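Long-range contacts in MNMC2 (Aquifex aeolicus, PDB 3VYW), which methylates, with S-adenosylmethionine as methyl donor, the aminomethyl group on the wobble uridine of certain tRNAs, working without the oxidase domain usually fused to it: residues Phe37-Glu42 / Lys61-Pro66; Arg95-Ile100 / Lys124-Ile129; Ser277-Pro282 / Ile297-Lys302. One frame throughout, in Å; residues are numbered along the deposited sequence.

In the fold
Along the chain the three contacts come one after another, each closing before the next opens. Contact 1 ties the loop after helix 24-37 to the turn before strand 65-66, beside the S-adenosylmethionine pocket. Contact 2 pairs strands 97-103 and 126-133 of the mixed sheet, the Rossmann-like core of the methyltransferase; its centre is about 35 Å from that of contact 1, on the opposite side of the chain's centre. Contact 3 fastens a loop to helix 292-303 near the C-terminus, about 20 Å from contact 1 and 38 Å from contact 2, centre to centre. Helix 292-303 also touches contact 1 through Ala38 and Tyr39, linking the chain's end to the neighbourhood of the cofactor.

Contact 1: residues Phe37-Glu42 / Lys61-Pro66; sequences FAYNPE and KTYGEP
Asn40 grips two successive carbonyls of the facing turn. Its backbone N gives a hydrogen bond to Thr62 O at 2.9 Å, and its side-chain ND2 reaches Lys61 O, also at 2.9 Å, with the acceptor close to the plane of the amide and the donor tilted out of the carbonyl plane of Lys61. The second bond is the straighter, 161° at the hydrogen; the backbone bond is somewhat more bent. With CG beside the backbone N, well off a staggered position, the amide swings back across the gap toward Lys61. Thr62 answers with a CA-H...O contact from its CA to Asn40 O, 3.6 Å.

Tyr39 brings the side-chain packing. Its CB lies against the Thr62 carbonyl, 3.3 Å from Thr62 O, and its chi1 of 74° sets CG between the backbone N and the carbonyl carbon, bringing the ring up alongside Thr62 and Tyr63. The apolar touches come farther out: CE1 meets the methyl CG2 of Thr62 at 3.9 Å, while Tyr63 CD2 comes to the edge of the Tyr39 ring, 3.8 Å from CD1; the two ring planes stand 59° apart.

One shell out, Thr62 OG1 is hydrogen-bonded to Glu43 O, which fixes the hydroxyl on one side and leaves CG2 turned to Tyr39. Arg3 holds the carbonyls of Ala38 and Tyr39, and Gly64 and Glu65 form a G1 bulge opposite His60. Tyr63 belongs to the S-adenosylmethionine pocket: it stacks on Phe195 and touches the bound cofactor. The turn is therefore held by two amide donors from one residue, with Tyr39 packed against the ring that lines the pocket, an arrangement consistent with a second-shell part for Tyr39 and Asn40 in placing Tyr63.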
loop_
_atom_site.group_PDB
_atom_site.type_symbol
_atom_site.label_atom_id
_atom_site.label_comp_id
_atom_site.label_asym_id
_atom_site.label_seq_id
_atom_site.Cartn_x
_atom_site.Cartn_y
_atom_site.Cartn_z
ATOM N N PHE A 37 9.043 -12.670 9.985
ATOM C CA PHE A 37 8.236 -11.752 9.202
ATOM C C PHE A 37 7.849 -10.436 9.811
ATOM O O PHE A 37 7.449 -9.577 9.123
ATOM C CB PHE A 37 6.960 -12.422 8.756
ATOM C CG PHE A 37 7.170 -13.528 7.815
ATOM C CD1 PHE A 37 6.407 -14.631 7.877
ATOM C CD2 PHE A 37 8.141 -13.463 6.893
ATOM C CE1 PHE A 37 6.613 -15.664 7.025
ATOM C CE2 PHE A 37 8.352 -14.488 6.025
ATOM C CZ PHE A 37 7.585 -15.589 6.091
ATOM N N ALA A 38 7.926 -10.307 11.113
ATOM C CA ALA A 38 7.497 -9.102 11.782
ATOM C C ALA A 38 8.445 -7.964 11.633
ATOM O O ALA A 38 9.561 -8.139 11.294
ATOM C CB ALA A 38 7.211 -9.364 13.239
ATOM N N TYR A 39 7.961 -6.781 11.885
ATOM C CA TYR A 39 8.781 -5.599 11.860
ATOM C C TYR A 39 9.517 -5.319 13.158
ATOM O O TYR A 39 9.606 -6.164 14.013
ATOM C CB TYR A 39 7.989 -4.398 11.382
ATOM C CG TYR A 39 7.024 -3.843 12.355
ATOM C CD1 TYR A 39 6.361 -2.702 12.085
ATOM C CD2 TYR A 39 6.778 -4.466 13.524
ATOM C CE1 TYR A 39 5.465 -2.184 12.964
ATOM C CE2 TYR A 39 5.900 -3.957 14.412
ATOM C CZ TYR A 39 5.244 -2.814 14.117
ATOM O OH TYR A 39 4.368 -2.288 14.991
ATOM N N ASN A 40 10.111 -4.154 13.270
ATOM C CA ASN A 40 10.831 -3.823 14.452
ATOM C C ASN A 40 10.144 -2.788 15.321
ATOM O O ASN A 40 10.449 -1.641 15.246
ATOM C CB ASN A 40 12.204 -3.312 14.066
ATOM C CG ASN A 40 12.687 -3.847 12.756
ATOM O OD1 ASN A 40 12.914 -5.004 12.614
ATOM N ND2 ASN A 40 12.900 -2.989 11.831
ATOM N N PRO A 41 9.315 -3.242 16.238
ATOM C CA PRO A 41 8.506 -2.419 17.125
ATOM C C PRO A 41 9.317 -1.532 18.042
ATOM O O PRO A 41 8.863 -0.503 18.430
ATOM C CB PRO A 41 7.773 -3.447 17.964
ATOM C CG PRO A 41 8.040 -4.747 17.329
ATOM C CD PRO A 41 9.363 -4.616 16.708
ATOM N N GLU A 42 10.492 -1.973 18.419
ATOM C CA GLU A 42 11.397 -1.172 19.206
ATOM C C GLU A 42 11.941 0.071 18.504
ATOM O O GLU A 42 12.142 1.076 19.128
ATOM C CB GLU A 42 12.501 -2.038 19.803
ATOM C CG GLU A 42 13.481 -2.622 18.793
ATOM C CD GLU A 42 12.882 -3.668 17.870
ATOM O OE1 GLU A 42 13.527 -4.009 16.885
ATOM O OE2 GLU A 42 11.790 -4.146 18.130
ATOM N N LYS A 61 12.855 2.843 10.005
ATOM C CA LYS A 61 13.437 1.973 10.999
ATOM C C LYS A 61 12.495 1.021 11.693
ATOM O O LYS A 61 12.873 -0.055 12.015
ATOM C CB LYS A 61 14.191 2.803 12.018
ATOM C CG LYS A 61 15.604 3.127 11.622
ATOM C CD LYS A 61 15.980 4.536 11.999
ATOM C CE LYS A 61 16.684 4.608 13.342
ATOM N NZ LYS A 61 17.327 5.933 13.518
ATOM N N THR A 62 11.285 1.457 11.961
ATOM C CA THR A 62 10.255 0.597 12.467
ATOM C C THR A 62 9.822 -0.510 11.524
ATOM O O THR A 62 9.694 -1.633 11.906
ATOM C CB THR A 62 9.030 1.430 12.836
ATOM O OG1 THR A 62 9.433 2.464 13.694
ATOM C CG2 THR A 62 8.061 0.637 13.561
ATOM N N TYR A 63 9.536 -0.157 10.298
ATOM C CA TYR A 63 9.127 -1.114 9.318
ATOM C C TYR A 63 10.267 -1.847 8.689
ATOM O O TYR A 63 10.105 -2.894 8.137
ATOM C CB TYR A 63 8.353 -0.405 8.264
ATOM C CG TYR A 63 7.104 0.159 8.793
ATOM C CD1 TYR A 63 7.003 1.482 9.113
ATOM C CD2 TYR A 63 6.016 -0.634 8.971
ATOM C CE1 TYR A 63 5.847 1.994 9.598
ATOM C CE2 TYR A 63 4.871 -0.130 9.455
ATOM C CZ TYR A 63 4.794 1.182 9.750
ATOM O OH TYR A 63 3.639 1.652 10.226
ATOM N N GLY A 64 11.437 -1.272 8.806
ATOM C CA GLY A 64 12.619 -1.795 8.197
ATOM C C GLY A 64 12.619 -1.828 6.703
ATOM O O GLY A 64 13.124 -2.738 6.120
ATOM N N GLU A 65 12.050 -0.797 6.115
ATOM C CA GLU A 65 11.886 -0.705 4.705
ATOM C C GLU A 65 12.076 0.667 4.155
ATOM O O GLU A 65 11.840 1.620 4.813
ATOM C CB GLU A 65 10.505 -1.173 4.349
ATOM C CG GLU A 65 10.217 -2.533 4.885
ATOM C CD GLU A 65 9.240 -3.269 4.051
ATOM O OE1 GLU A 65 8.380 -2.612 3.498
ATOM O OE2 GLU A 65 9.344 -4.492 3.955
ATOM N N PRO A 66 12.482 0.742 2.914
ATOM C CA PRO A 66 12.477 1.981 2.165
ATOM C C PRO A 66 11.087 2.424 1.782
ATOM O O PRO A 66 10.223 1.639 1.575
ATOM C CB PRO A 66 13.292 1.638 0.944
ATOM C CG PRO A 66 13.134 0.212 0.787
ATOM C CD PRO A 66 12.982 -0.374 2.122
#

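Contact 2: residues Arg95-Ile100 / Lys124-Ile129; sequences RKVIRI and KLRVEI
Arg99 and Glu128 stand side by side on one face of two parallel strands and close a salt bridge. From CB, 4.0 Å from Glu128 O, the Arg99 chain leaves beside its backbone N and runs extended to NE: CD lies 3.6 Å from Glu128 OE1, and NE meets the same oxygen at 2.8 Å. That hydrogen bond is weak, bent to 125° at the hydrogen, and the guanidinium and carboxylate planes are turned 74° apart, so charge attraction probably matters more here than a straight donor line. Beyond it, CZ and NH2 each lie 3.4 Å from Glu128 OE1. Val97 CG1 sits over the centre of one guanidinium face, 3.9 Å above its plane. With an alanine here, Glu128 is likely to lose this positive mate and Val97 CG1 the flat group it lies against.

Strands 97-103 and 126-133 are the two parallel strands of a right-handed beta-alpha-beta crossover through helix 109-121, in the Rossmann-like sheet of the methyltransferase. Ile98 N bonds to Arg126 O, Ile98 O receives Glu128 N, and Ile100 N gives to Glu128 O at 2.8 Å. Where the pairing begins, Arg126 N to Lys96 O is longer, 3.3 Å, with the donor well above the carbonyl plane.

The opposite face, carrying Ile98, Val127, Ile100 and Ile129, is apolar. Leu125 reaches across with both methyls, CD2 to Ile98 CG1 at 3.9 Å and CD1 to Arg95 O; helix 88-94 and helix 109-121 cover this side. Back beside Val97, the Arg126 side chain bends at CG and carries its guanidinium to Glu162.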
loop_
_atom_site.group_PDB
_atom_site.type_symbol
_atom_site.label_atom_id
_atom_site.label_comp_id
_atom_site.label_asym_id
_atom_site.label_seq_id
_atom_site.Cartn_x
_atom_site.Cartn_y
_atom_site.Cartn_z
ATOM N N ARG A 95 -10.831 13.418 -20.118
ATOM C CA ARG A 95 -11.522 13.840 -18.919
ATOM C C ARG A 95 -11.282 15.237 -18.446
ATOM O O ARG A 95 -10.362 15.870 -18.847
ATOM C CB ARG A 95 -11.204 12.888 -17.795
ATOM C CG ARG A 95 -11.405 11.462 -18.186
ATOM C CD ARG A 95 -12.512 10.931 -17.340
ATOM N NE ARG A 95 -12.674 9.510 -17.521
ATOM C CZ ARG A 95 -12.924 8.683 -16.529
ATOM N NH1 ARG A 95 -13.023 9.157 -15.303
ATOM N NH2 ARG A 95 -13.088 7.396 -16.766
ATOM N N LYS A 96 -12.126 15.686 -17.544
ATOM C CA LYS A 96 -11.945 16.958 -16.893
ATOM C C LYS A 96 -11.688 16.848 -15.410
ATOM O O LYS A 96 -11.446 17.830 -14.748
ATOM C CB LYS A 96 -13.151 17.831 -17.156
ATOM C CG LYS A 96 -13.235 18.258 -18.597
ATOM C CD LYS A 96 -14.098 19.490 -18.761
ATOM C CE LYS A 96 -13.878 20.147 -20.109
ATOM N NZ LYS A 96 -13.884 21.626 -19.986
ATOM N N VAL A 97 -11.790 15.650 -14.874
ATOM C CA VAL A 97 -11.413 15.433 -13.506
ATOM C C VAL A 97 -10.874 14.057 -13.322
ATOM O O VAL A 97 -11.386 13.132 -13.872
ATOM C CB VAL A 97 -12.602 15.645 -12.600
ATOM C CG1 VAL A 97 -12.186 15.556 -11.151
ATOM C CG2 VAL A 97 -13.169 17.007 -12.888
ATOM N N ILE A 98 -9.821 13.934 -12.545
ATOM C CA ILE A 98 -9.299 12.654 -12.189
ATOM C C ILE A 98 -9.247 12.578 -10.691
ATOM O O ILE A 98 -8.781 13.475 -10.067
ATOM C CB ILE A 98 -7.906 12.468 -12.765
ATOM C CG1 ILE A 98 -7.991 12.092 -14.221
ATOM C CG2 ILE A 98 -7.178 11.357 -12.069
ATOM C CD1 ILE A 98 -8.443 10.680 -14.420
ATOM N N ARG A 99 -9.729 11.494 -10.122
ATOM C CA ARG A 99 -9.667 11.289 -8.700
ATOM C C ARG A 99 -8.728 10.174 -8.270
ATOM O O ARG A 99 -8.834 9.074 -8.706
ATOM C CB ARG A 99 -11.048 10.985 -8.179
ATOM C CG ARG A 99 -12.128 11.799 -8.822
ATOM C CD ARG A 99 -13.300 11.929 -7.896
ATOM N NE ARG A 99 -14.203 12.987 -8.295
ATOM C CZ ARG A 99 -14.793 13.065 -9.473
ATOM N NH1 ARG A 99 -14.568 12.148 -10.380
ATOM N NH2 ARG A 99 -15.600 14.065 -9.741
ATOM N N ILE A 100 -7.813 10.489 -7.381
ATOM C CA ILE A 100 -6.915 9.503 -6.851
ATOM C C ILE A 100 -7.066 9.293 -5.373
ATOM O O ILE A 100 -7.052 10.211 -4.616
ATOM C CB ILE A 100 -5.479 9.904 -7.091
ATOM C CG1 ILE A 100 -5.252 10.137 -8.554
ATOM C CG2 ILE A 100 -4.553 8.841 -6.566
ATOM C CD1 ILE A 100 -3.869 10.606 -8.850
ATOM N N LYS A 124 -5.186 21.342 -18.223
ATOM C CA LYS A 124 -6.358 21.921 -17.618
ATOM C C LYS A 124 -7.118 21.045 -16.652
ATOM O O LYS A 124 -8.138 21.430 -16.146
ATOM C CB LYS A 124 -7.281 22.400 -18.716
ATOM C CG LYS A 124 -6.564 23.186 -19.785
ATOM C CD LYS A 124 -6.983 24.638 -19.757
ATOM C CE LYS A 124 -5.780 25.551 -19.694
ATOM N NZ LYS A 124 -5.290 25.899 -21.057
ATOM N N LEU A 125 -6.610 19.857 -16.420
ATOM C CA LEU A 125 -7.264 18.847 -15.625
ATOM C C LEU A 125 -7.404 19.153 -14.163
ATOM O O LEU A 125 -6.489 19.552 -13.529
ATOM C CB LEU A 125 -6.465 17.571 -15.760
ATOM C CG LEU A 125 -7.128 16.299 -15.312
ATOM C CD1 LEU A 125 -8.073 15.863 -16.381
ATOM C CD2 LEU A 125 -6.031 15.288 -15.133
ATOM N N ARG A 126 -8.561 18.913 -13.610
ATOM C CA ARG A 126 -8.717 19.152 -12.217
ATOM C C ARG A 126 -8.477 17.855 -11.520
ATOM O O ARG A 126 -9.016 16.868 -11.889
ATOM C CB ARG A 126 -10.112 19.664 -11.941
ATOM C CG ARG A 126 -10.368 20.077 -10.515
ATOM C CD ARG A 126 -11.628 19.423 -10.006
ATOM N NE ARG A 126 -11.807 19.602 -8.582
ATOM C CZ ARG A 126 -11.409 20.664 -7.907
ATOM N NH1 ARG A 126 -10.800 21.642 -8.530
ATOM N NH2 ARG A 126 -11.610 20.736 -6.612
ATOM N N VAL A 127 -7.628 17.851 -10.522
ATOM C CA VAL A 127 -7.284 16.612 -9.888
ATOM C C VAL A 127 -7.720 16.548 -8.458
ATOM O O VAL A 127 -7.436 17.416 -7.706
ATOM C CB VAL A 127 -5.795 16.382 -9.961
ATOM C CG1 VAL A 127 -5.488 14.988 -9.533
ATOM C CG2 VAL A 127 -5.304 16.588 -11.360
ATOM N N GLU A 128 -8.418 15.494 -8.090
ATOM C CA GLU A 128 -8.809 15.302 -6.711
ATOM C C GLU A 128 -8.012 14.205 -6.026
ATOM O O GLU A 128 -8.093 13.074 -6.384
ATOM C CB GLU A 128 -10.269 14.926 -6.632
ATOM C CG GLU A 128 -11.238 16.010 -6.979
ATOM C CD GLU A 128 -12.659 15.610 -6.678
ATOM O OE1 GLU A 128 -13.479 15.553 -7.604
ATOM O OE2 GLU A 128 -12.964 15.351 -5.510
ATOM N N ILE A 129 -7.259 14.570 -5.011
ATOM C CA ILE A 129 -6.511 13.619 -4.242
ATOM C C ILE A 129 -6.907 13.580 -2.785
ATOM O O ILE A 129 -6.943 14.571 -2.130
ATOM C CB ILE A 129 -5.021 13.935 -4.289
ATOM C CG1 ILE A 129 -4.552 13.971 -5.714
ATOM C CG2 ILE A 129 -4.234 12.905 -3.536
ATOM C CD1 ILE A 129 -3.205 14.597 -5.863
#

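Contact 3: residues Ser277-Pro282 / Ile297-Lys302; sequences SPFAVP and IDYLLK
Ser277 to Ala280 make a type I turn, and Ala280 then centres an inverse gamma turn, so the loop doubles back sharply in front of helix 292-303. The backbones stay well apart, with CA atoms 7.5 Å from each other even at Pro282 and Tyr299, and side chains bridge the space.

Tyr299 does most of this. Its CG is anti to the backbone N (chi1 172°), which sends the ring out from the helix to the loop, where OH donates to Phe279 O at 2.8 Å, in the carbonyl plane and on a lone pair. The same hydroxyl lies at the edge of the Phe279 ring, 3.6 Å from Phe279 CB, the two side chains crossing near a right angle. Val281 O meets the Tyr299 ring edge-on, 3.5 Å from CE1, and Val281 CB packs on that same carbon. One turn along, the bent chain of Lys302 lays CD against Val281 CG1 at 4.0 Å.

Helix 229-237 backs the loop: its Ser230 bonds Val281 O and its Lys233 bonds Ala280 O. Ile297 and Leu301 of helix 292-303 pack against helices 3-18 and 24-37, placing Tyr299 between the N-terminal helices and the loop that follows helix 268-276.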
loop_
_atom_site.group_PDB
_atom_site.type_symbol
_atom_site.label_atom_id
_atom_site.label_comp_id
_atom_site.label_asym_id
_atom_site.label_seq_id
_atom_site.Cartn_x
_atom_site.Cartn_y
_atom_site.Cartn_z
ATOM N N SER A 277 -0.761 -22.220 -2.914
ATOM C CA SER A 277 -0.157 -21.825 -1.647
ATOM C C SER A 277 -1.030 -21.813 -0.401
ATOM O O SER A 277 -2.169 -21.415 -0.415
ATOM C CB SER A 277 0.484 -20.460 -1.762
ATOM O OG SER A 277 1.632 -20.365 -0.985
ATOM N N PRO A 278 -0.416 -22.241 0.678
ATOM C CA PRO A 278 -0.903 -22.132 2.032
ATOM C C PRO A 278 -1.010 -20.693 2.445
ATOM O O PRO A 278 -1.846 -20.352 3.211
ATOM C CB PRO A 278 0.157 -22.852 2.817
ATOM C CG PRO A 278 0.731 -23.782 1.863
ATOM C CD PRO A 278 0.781 -23.058 0.603
ATOM N N PHE A 279 -0.162 -19.867 1.886
ATOM C CA PHE A 279 -0.139 -18.467 2.170
ATOM C C PHE A 279 -1.132 -17.642 1.419
ATOM O O PHE A 279 -1.273 -16.492 1.699
ATOM C CB PHE A 279 1.240 -17.902 1.937
ATOM C CG PHE A 279 2.259 -18.456 2.842
ATOM C CD1 PHE A 279 2.899 -19.620 2.530
ATOM C CD2 PHE A 279 2.568 -17.836 3.997
ATOM C CE1 PHE A 279 3.840 -20.151 3.342
ATOM C CE2 PHE A 279 3.513 -18.364 4.828
ATOM C CZ PHE A 279 4.155 -19.519 4.493
ATOM N N ALA A 280 -1.866 -18.240 0.510
ATOM C CA ALA A 280 -2.880 -17.507 -0.184
ATOM C C ALA A 280 -4.131 -17.431 0.656
ATOM O O ALA A 280 -5.116 -18.041 0.406
ATOM C CB ALA A 280 -3.159 -18.155 -1.501
ATOM N N VAL A 281 -4.019 -16.649 1.690
ATOM C CA VAL A 281 -5.047 -16.472 2.655
ATOM C C VAL A 281 -5.197 -15.059 2.694
ATOM O O VAL A 281 -4.260 -14.234 2.717
ATOM C CB VAL A 281 -4.703 -17.214 3.927
ATOM C CG1 VAL A 281 -5.877 -17.261 4.830
ATOM C CG2 VAL A 281 -4.339 -18.603 3.596
ATOM N N PRO A 282 -6.491 -14.753 2.993
ATOM C CA PRO A 282 -6.650 -13.410 3.472
ATOM C C PRO A 282 -6.226 -13.330 4.896
ATOM O O PRO A 282 -6.677 -14.015 5.827
ATOM C CB PRO A 282 -8.147 -13.233 3.450
ATOM C CG PRO A 282 -8.596 -14.136 2.394
ATOM C CD PRO A 282 -7.778 -15.334 2.633
ATOM N N ILE A 297 -0.250 -12.316 13.416
ATOM C CA ILE A 297 -0.297 -13.555 14.129
ATOM C C ILE A 297 -1.483 -14.391 13.710
ATOM O O ILE A 297 -1.370 -15.548 13.487
ATOM C CB ILE A 297 -0.332 -13.332 15.641
ATOM C CG1 ILE A 297 0.992 -12.800 16.141
ATOM C CG2 ILE A 297 -0.635 -14.617 16.355
ATOM C CD1 ILE A 297 0.945 -12.188 17.513
ATOM N N ASP A 298 -2.617 -13.767 13.542
ATOM C CA ASP A 298 -3.793 -14.450 13.140
ATOM C C ASP A 298 -3.612 -15.094 11.809
ATOM O O ASP A 298 -4.146 -16.119 11.569
ATOM C CB ASP A 298 -4.893 -13.462 12.979
ATOM C CG ASP A 298 -5.485 -13.079 14.231
ATOM O OD1 ASP A 298 -5.121 -13.662 15.236
ATOM O OD2 ASP A 298 -6.309 -12.178 14.199
ATOM N N TYR A 299 -2.901 -14.425 10.932
ATOM C CA TYR A 299 -2.625 -14.931 9.617
ATOM C C TYR A 299 -1.773 -16.181 9.616
ATOM O O TYR A 299 -2.050 -17.126 8.931
ATOM C CB TYR A 299 -1.995 -13.816 8.801
ATOM C CG TYR A 299 -1.471 -14.180 7.455
ATOM C CD1 TYR A 299 -2.292 -14.222 6.379
ATOM C CD2 TYR A 299 -0.144 -14.438 7.261
ATOM C CE1 TYR A 299 -1.813 -14.538 5.143
ATOM C CE2 TYR A 299 0.347 -14.761 6.030
ATOM C CZ TYR A 299 -0.491 -14.801 4.971
ATOM O OH TYR A 299 0.003 -15.093 3.749
ATOM N N LEU A 300 -0.729 -16.166 10.410
ATOM C CA LEU A 300 0.152 -17.284 10.523
ATOM C C LEU A 300 -0.558 -18.490 11.070
ATOM O O LEU A 300 -0.294 -19.586 10.672
ATOM C CB LEU A 300 1.360 -16.922 11.353
ATOM C CG LEU A 300 2.271 -15.963 10.639
ATOM C CD1 LEU A 300 3.348 -15.443 11.546
ATOM C CD2 LEU A 300 2.878 -16.601 9.421
ATOM N N LEU A 301 -1.468 -18.269 11.985
ATOM C CA LEU A 301 -2.279 -19.319 12.511
ATOM C C LEU A 301 -3.187 -19.960 11.497
ATOM O O LEU A 301 -3.301 -21.135 11.456
ATOM C CB LEU A 301 -3.094 -18.793 13.660
ATOM C CG LEU A 301 -2.267 -18.478 14.869
ATOM C CD1 LEU A 301 -3.101 -17.790 15.890
ATOM C CD2 LEU A 301 -1.683 -19.730 15.436
ATOM N N LYS A 302 -3.828 -19.168 10.672
ATOM C CA LYS A 302 -4.550 -19.686 9.557
ATOM C C LYS A 302 -3.646 -20.372 8.579
ATOM O O LYS A 302 -3.944 -21.417 8.071
ATOM C CB LYS A 302 -5.215 -18.559 8.838
ATOM C CG LYS A 302 -6.588 -18.275 9.334
ATOM C CD LYS A 302 -7.623 -18.502 8.254
ATOM C CE LYS A 302 -9.029 -18.234 8.770
ATOM N NZ LYS A 302 -9.960 -19.388 8.610
#